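Local coordinates for hydrogenase expression/formation protein (HypB) (PDB 2WSM) that probably binds and hydrolyses GTP, and binds nickel and zinc, as a dimerising maturation factor for hydrogenase, at residues L64-S69 with L113-G118; I60-G65 with I81-I86. One frame throughout, in Å; residues are numbered along the deposited sequence.

Contact 1: L64-S69 with L113-G118; sequences LGDVVS and LIENVG
Glu115 and Asp66 reach past each other just beyond the end of strand 60-64, alongside strand 111-118, each carboxylate taking a backbone N-H of the opposite segment. With CG anti to its own N (chi1 -180°) and the chain extended beyond it, Glu115 carries OE1 to the N of Asp66, 3.0 Å away. That N-H arrives on the anti side of the carboxylate, close to its plane, while OE2 bonds Thr44 OG1, so both oxygens are engaged and the group is held against turning. The chain's aliphatic part passes Leu64, whose CD2 lies 4.1 Å from CB of Glu115. Asp66 replies through OD2, which accepts the N-H of Gly118 at 2.8 Å from above the carboxylate plane. Its OD1 forms a salt bridge with Lys43. Gly65, just after strand 60-64, comes so close that its N bonds Glu115 O at 2.8 Å; a CB would run into that same oxygen. Lys43 and Thr44 belong to the probable P-loop (Walker A) of this GTPase family, where helix 43-54 begins, so both acids touch the probable nucleotide site. Leu64 and Val68 pack on Tyr73 of helix 70-77, and strand 111-118 runs between strands 60-64 and 31-37.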
ATOM      1  N   LEU A  64       8.652  11.857 -12.341  1.00 27.71           N
ATOM      2  CA  LEU A  64       8.631  12.132 -10.908  1.00 24.82           C
ATOM      3  C   LEU A  64       7.223  12.092 -10.341  1.00 24.33           C
ATOM      4  O   LEU A  64       6.433  13.010 -10.556  1.00 29.50           O
ATOM      5  CB  LEU A  64       9.284  13.482 -10.613  1.00 25.82           C
ATOM      6  CG  LEU A  64      10.724  13.653 -11.096  1.00 26.89           C
ATOM      7  CD1 LEU A  64      11.235  15.031 -10.738  1.00 30.11           C
ATOM      8  CD2 LEU A  64      11.648  12.559 -10.517  1.00 23.63           C
ATOM      9  N   GLY A  65       6.928  11.029  -9.601  1.00 24.45           N
ATOM     10  CA  GLY A  65       5.625  10.830  -8.999  1.00 25.70           C
ATOM     11  C   GLY A  65       5.488  11.322  -7.571  1.00 28.39           C
ATOM     12  O   GLY A  65       4.402  11.255  -7.002  1.00 24.49           O
ATOM     13  N   ASP A  66       6.581  11.784  -6.972  1.00 24.05           N
ATOM     14  CA  ASP A  66       6.468  12.559  -5.737  1.00 31.60           C
ATOM     15  C   ASP A  66       6.490  14.030  -6.117  1.00 35.40           C
ATOM     16  O   ASP A  66       7.087  14.398  -7.127  1.00 33.42           O
ATOM     17  CB  ASP A  66       7.602  12.237  -4.760  1.00 28.78           C
ATOM     18  CG  ASP A  66       7.135  11.418  -3.568  1.00 25.64           C
ATOM     19  OD1 ASP A  66       7.982  10.783  -2.911  1.00 23.74           O
ATOM     20  OD2 ASP A  66       5.920  11.414  -3.278  1.00 32.43           O
ATOM     21  N   VAL A  67       5.818  14.875  -5.342  1.00 39.97           N
ATOM     22  CA  VAL A  67       5.891  16.304  -5.619  1.00 45.28           C
ATOM     23  C   VAL A  67       7.333  16.750  -5.445  1.00 37.42           C
ATOM     24  O   VAL A  67       7.959  16.489  -4.420  1.00 38.81           O
ATOM     25  CB  VAL A  67       4.965  17.151  -4.716  1.00 52.62           C
ATOM     26  CG1 VAL A  67       5.253  18.637  -4.911  1.00 42.98           C
ATOM     27  CG2 VAL A  67       3.501  16.851  -5.013  1.00 48.89           C
ATOM     28  N   VAL A  68       7.863  17.408  -6.465  1.00 44.65           N
ATOM     29  CA  VAL A  68       9.243  17.866  -6.432  1.00 44.38           C
ATOM     30  C   VAL A  68       9.301  19.392  -6.468  1.00 41.80           C
ATOM     31  O   VAL A  68       8.557  20.033  -7.207  1.00 38.89           O
ATOM     32  CB  VAL A  68      10.052  17.265  -7.594  1.00 39.59           C
ATOM     33  CG1 VAL A  68      11.362  18.000  -7.769  1.00 40.29           C
ATOM     34  CG2 VAL A  68      10.283  15.776  -7.358  1.00 36.95           C
ATOM     35  N   SER A  69      10.175  19.960  -5.642  1.00 39.87           N
ATOM     36  CA  SER A  69      10.342  21.404  -5.560  1.00 42.28           C
ATOM     37  C   SER A  69      10.818  21.969  -6.889  1.00 44.43           C
ATOM     38  O   SER A  69      11.255  21.227  -7.768  1.00 46.57           O
ATOM     39  CB  SER A  69      11.357  21.748  -4.476  1.00 43.55           C
ATOM     40  OG  SER A  69      12.663  21.418  -4.909  1.00 47.31           O
ATOM     41  N   LEU A 113      13.859   6.409 -15.360  1.00 24.18           N
ATOM     42  CA  LEU A 113      13.763   6.348 -13.905  1.00 22.92           C
ATOM     43  C   LEU A 113      12.399   6.837 -13.422  1.00 22.57           C
ATOM     44  O   LEU A 113      12.046   8.004 -13.593  1.00 25.04           O
ATOM     45  CB  LEU A 113      14.899   7.149 -13.270  1.00 18.00           C
ATOM     46  CG  LEU A 113      16.272   6.606 -13.683  1.00 21.67           C
ATOM     47  CD1 LEU A 113      17.417   7.503 -13.212  1.00 21.07           C
ATOM     48  CD2 LEU A 113      16.459   5.182 -13.195  1.00 21.95           C
ATOM     49  N   ILE A 114      11.628   5.928 -12.837  1.00 21.53           N
ATOM     50  CA  ILE A 114      10.277   6.239 -12.401  1.00 20.83           C
ATOM     51  C   ILE A 114      10.172   6.312 -10.880  1.00 22.67           C
ATOM     52  O   ILE A 114      10.236   5.295 -10.174  1.00 18.50           O
ATOM     53  CB  ILE A 114       9.258   5.221 -12.935  1.00 20.32           C
ATOM     54  CG1 ILE A 114       9.390   5.082 -14.457  1.00 28.73           C
ATOM     55  CG2 ILE A 114       7.847   5.632 -12.547  1.00 22.04           C
ATOM     56  CD1 ILE A 114       8.334   4.184 -15.091  1.00 21.49           C
ATOM     57  N   GLU A 115      10.001   7.530 -10.386  1.00 22.40           N
ATOM     58  CA  GLU A 115       9.867   7.766  -8.962  1.00 21.08           C
ATOM     59  C   GLU A 115       8.415   7.618  -8.503  1.00 18.63           C
ATOM     60  O   GLU A 115       7.543   8.427  -8.839  1.00 18.18           O
ATOM     61  CB  GLU A 115      10.403   9.156  -8.617  1.00 20.91           C
ATOM     62  CG  GLU A 115      10.306   9.492  -7.148  1.00 21.89           C
ATOM     63  CD  GLU A 115      10.534  10.960  -6.887  1.00 26.52           C
ATOM     64  OE1 GLU A 115       9.576  11.748  -7.059  1.00 27.47           O
ATOM     65  OE2 GLU A 115      11.668  11.326  -6.517  1.00 25.44           O
ATOM     66  N   ASN A 116       8.156   6.572  -7.733  1.00 20.62           N
ATOM     67  CA  ASN A 116       6.822   6.332  -7.216  1.00 18.59           C
ATOM     68  C   ASN A 116       6.461   7.319  -6.100  1.00 19.33           C
ATOM     69  O   ASN A 116       7.320   8.052  -5.601  1.00 19.65           O
ATOM     70  CB  ASN A 116       6.702   4.888  -6.718  1.00 16.92           C
ATOM     71  CG  ASN A 116       5.342   4.278  -7.019  1.00 18.67           C
ATOM     72  OD1 ASN A 116       4.303   4.864  -6.725  1.00 17.90           O
ATOM     73  ND2 ASN A 116       5.350   3.101  -7.619  1.00 14.59           N
ATOM     74  N   VAL A 117       5.188   7.320  -5.721  1.00 19.44           N
ATOM     75  CA  VAL A 117       4.670   8.113  -4.602  1.00 19.93           C
ATOM     76  C   VAL A 117       5.407   7.786  -3.299  1.00 21.07           C
ATOM     77  O   VAL A 117       5.911   6.669  -3.119  1.00 22.23           O
ATOM     78  CB  VAL A 117       3.136   7.866  -4.424  1.00 21.00           C
ATOM     79  CG1 VAL A 117       2.529   8.785  -3.356  1.00 16.24           C
ATOM     80  CG2 VAL A 117       2.416   8.062  -5.759  1.00 23.77           C
ATOM     81  N   GLY A 118       5.474   8.761  -2.399  1.00 23.65           N
ATOM     82  CA  GLY A 118       6.112   8.575  -1.102  1.00 27.34           C
ATOM     83  C   GLY A 118       5.249   7.731  -0.174  1.00 28.11           C
ATOM     84  O   GLY A 118       4.498   8.264   0.641  1.00 38.23           O
TER

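Contact 2: I60-G65 with I81-I86; sequences IGAMLG and IKAEAI
Strands 60-64 and 82-85 run side by side and parallel, their axes approaching to 4.9 Å at an angle of 7°. Four backbone hydrogen bonds join the segments, from Ala62 N to Lys82 O, Glu84 N to Ala62 O, Leu64 N to Glu84 O and Ile86 N to Leu64 O. The last is 2.9 Å long and nearly straight, although the N-H comes from above the plane of the Leu64 carbonyl. A water bridges Leu64 O and Ile86 O, donating to both where the strands end. Helix 70-77 links the pair in a beta-alpha-beta unit, and the small side chains of Ala83 and Ala85 leave room for it to lie close, Ala83 against Val76 and Ala85 against Tyr73. On the face that carries Met63, its side chain and that of Ile86, just past the strand, cross at about a right angle. Ile86 CD1 presses on Met63 CB at a tight 3.4 Å, and Met63, bent at chi3 (64°), brings CE to 3.8 Å from Ile86 CG1. With Ile86 cut back to an alanine, CG1 and CD1 are gone, which is likely to open a gap beside CB and CE of Met63. Glu84, its CG between backbone N and carbonyl carbon (chi1 65°), sends OE1 to Arg102 in a salt bridge.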
ATOM      1  N   ILE A  60      18.861   9.386 -20.383  1.00 30.76           N
ATOM      2  CA  ILE A  60      17.984   9.120 -19.248  1.00 27.94           C
ATOM      3  C   ILE A  60      16.720   9.970 -19.255  1.00 33.62           C
ATOM      4  O   ILE A  60      16.773  11.181 -19.487  1.00 37.05           O
ATOM      5  CB  ILE A  60      18.726   9.376 -17.920  1.00 26.94           C
ATOM      6  CG1 ILE A  60      19.903   8.416 -17.776  1.00 28.98           C
ATOM      7  CG2 ILE A  60      17.778   9.251 -16.733  1.00 29.57           C
ATOM      8  CD1 ILE A  60      20.876   8.801 -16.673  1.00 30.03           C
ATOM      9  N   GLY A  61      15.585   9.325 -18.993  1.00 29.94           N
ATOM     10  CA  GLY A  61      14.340  10.025 -18.757  1.00 23.43           C
ATOM     11  C   GLY A  61      13.955   9.900 -17.291  1.00 28.63           C
ATOM     12  O   GLY A  61      14.334   8.940 -16.615  1.00 23.61           O
ATOM     13  N   ALA A  62      13.196  10.871 -16.795  1.00 26.77           N
ATOM     14  CA  ALA A  62      12.739  10.846 -15.415  1.00 27.35           C
ATOM     15  C   ALA A  62      11.255  11.178 -15.308  1.00 22.61           C
ATOM     16  O   ALA A  62      10.795  12.194 -15.820  1.00 26.08           O
ATOM     17  CB  ALA A  62      13.559  11.808 -14.573  1.00 24.14           C
ATOM     18  N   MET A  63      10.515  10.301 -14.644  1.00 22.39           N
ATOM     19  CA  MET A  63       9.118  10.542 -14.322  1.00 21.14           C
ATOM     20  C   MET A  63       8.980  10.657 -12.810  1.00 24.41           C
ATOM     21  O   MET A  63       9.177   9.682 -12.079  1.00 22.66           O
ATOM     22  CB  MET A  63       8.246   9.409 -14.860  1.00 20.44           C
ATOM     23  CG  MET A  63       8.344   9.251 -16.378  1.00 29.70           C
ATOM     24  SD  MET A  63       7.177   8.066 -17.070  1.00 30.13           S
ATOM     25  CE  MET A  63       5.625   8.874 -16.685  1.00 39.15           C
ATOM     26  N   LEU A  64       8.652  11.857 -12.341  1.00 27.71           N
ATOM     27  CA  LEU A  64       8.631  12.132 -10.908  1.00 24.82           C
ATOM     28  C   LEU A  64       7.223  12.092 -10.341  1.00 24.33           C
ATOM     29  O   LEU A  64       6.433  13.010 -10.556  1.00 29.50           O
ATOM     30  CB  LEU A  64       9.284  13.482 -10.613  1.00 25.82           C
ATOM     31  CG  LEU A  64      10.724  13.653 -11.096  1.00 26.89           C
ATOM     32  CD1 LEU A  64      11.235  15.031 -10.738  1.00 30.11           C
ATOM     33  CD2 LEU A  64      11.648  12.559 -10.517  1.00 23.63           C
ATOM     34  N   GLY A  65       6.928  11.029  -9.601  1.00 24.45           N
ATOM     35  CA  GLY A  65       5.625  10.830  -8.999  1.00 25.70           C
ATOM     36  C   GLY A  65       5.488  11.322  -7.571  1.00 28.39           C
ATOM     37  O   GLY A  65       4.402  11.255  -7.002  1.00 24.49           O
ATOM     38  N   ILE A  81      18.002  16.677 -19.794  1.00 48.80           N
ATOM     39  CA  ILE A  81      17.230  15.459 -19.585  1.00 45.30           C
ATOM     40  C   ILE A  81      15.735  15.726 -19.711  1.00 42.82           C
ATOM     41  O   ILE A  81      15.227  16.728 -19.207  1.00 46.17           O
ATOM     42  CB  ILE A  81      17.538  14.849 -18.194  1.00 46.33           C
ATOM     43  CG1 ILE A  81      18.689  13.851 -18.297  1.00 40.86           C
ATOM     44  CG2 ILE A  81      16.311  14.175 -17.597  1.00 35.66           C
ATOM     45  CD1 ILE A  81      19.978  14.462 -18.760  1.00 45.40           C
ATOM     46  N   LYS A  82      15.031  14.834 -20.398  1.00 41.28           N
ATOM     47  CA  LYS A  82      13.578  14.891 -20.420  1.00 39.76           C
ATOM     48  C   LYS A  82      13.053  14.514 -19.036  1.00 39.41           C
ATOM     49  O   LYS A  82      13.441  13.489 -18.473  1.00 32.03           O
ATOM     50  CB  LYS A  82      13.023  13.937 -21.472  1.00 42.06           C
ATOM     51  CG  LYS A  82      13.530  14.195 -22.885  1.00 51.69           C
ATOM     52  CD  LYS A  82      12.963  13.176 -23.871  1.00 51.79           C
ATOM     53  CE  LYS A  82      13.321  13.533 -25.309  1.00 55.62           C
ATOM     54  NZ  LYS A  82      14.797  13.557 -25.527  1.00 57.64           N
ATOM     55  N   ALA A  83      12.173  15.344 -18.488  1.00 36.58           N
ATOM     56  CA  ALA A  83      11.629  15.105 -17.159  1.00 34.38           C
ATOM     57  C   ALA A  83      10.223  15.667 -17.045  1.00 39.48           C
ATOM     58  O   ALA A  83       9.853  16.594 -17.768  1.00 44.76           O
ATOM     59  CB  ALA A  83      12.520  15.718 -16.106  1.00 35.38           C
ATOM     60  N   GLU A  84       9.437  15.112 -16.132  1.00 35.71           N
ATOM     61  CA  GLU A  84       8.094  15.629 -15.914  1.00 39.10           C
ATOM     62  C   GLU A  84       7.443  15.087 -14.652  1.00 37.19           C
ATOM     63  O   GLU A  84       7.665  13.936 -14.262  1.00 33.48           O
ATOM     64  CB  GLU A  84       7.207  15.339 -17.122  1.00 35.28           C
ATOM     65  CG  GLU A  84       6.961  13.873 -17.366  1.00 31.59           C
ATOM     66  CD  GLU A  84       6.032  13.646 -18.531  1.00 43.79           C
ATOM     67  OE1 GLU A  84       6.000  14.513 -19.434  1.00 38.97           O
ATOM     68  OE2 GLU A  84       5.331  12.608 -18.539  1.00 45.20           O
ATOM     69  N   ALA A  85       6.653  15.944 -14.012  1.00 32.42           N
ATOM     70  CA  ALA A  85       5.839  15.546 -12.886  1.00 32.49           C
ATOM     71  C   ALA A  85       4.737  14.637 -13.398  1.00 32.35           C
ATOM     72  O   ALA A  85       4.150  14.892 -14.443  1.00 34.36           O
ATOM     73  CB  ALA A  85       5.238  16.769 -12.195  1.00 26.81           C
ATOM     74  N   ILE A  86       4.482  13.558 -12.671  1.00 31.52           N
ATOM     75  CA  ILE A  86       3.324  12.725 -12.938  1.00 30.35           C
ATOM     76  C   ILE A  86       2.204  13.237 -12.058  1.00 28.33           C
ATOM     77  O   ILE A  86       2.401  13.435 -10.858  1.00 30.41           O
ATOM     78  CB  ILE A  86       3.598  11.254 -12.593  1.00 29.99           C
ATOM     79  CG1 ILE A  86       4.767  10.723 -13.422  1.00 26.83           C
ATOM     80  CG2 ILE A  86       2.344  10.401 -12.817  1.00 29.53           C
ATOM     81  CD1 ILE A  86       5.549   9.637 -12.727  1.00 26.98           C
TER
HETATM   82  O   HOH W   1       4.269  14.728  -9.221  1.00 39.75           O

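Overall arrangement
Contacts 1 and 2 share Leu64 and Gly65, with their centres about 8 Å apart, both reaching the same parallel sheet. Strand 60-64 is the middle member of the trio: 82-85, an outermost strand within this chain, is on one side and 111-118 on the other. Probable hydrogen bonds from Glu115 N to Met63 O (2.9 Å) and from Leu113 N to Gly61 O (2.9 Å) tie the two contacts directly. Their characters differ. Contact 2 is regular strand pairing on the sheet's margin, whereas contact 1 begins where 60-64 gives way to loop and places acidic groups beside Lys43 and Thr44, in the probable nucleotide-binding P-loop. Contact 1 also packs against Leu10 of the second subunit.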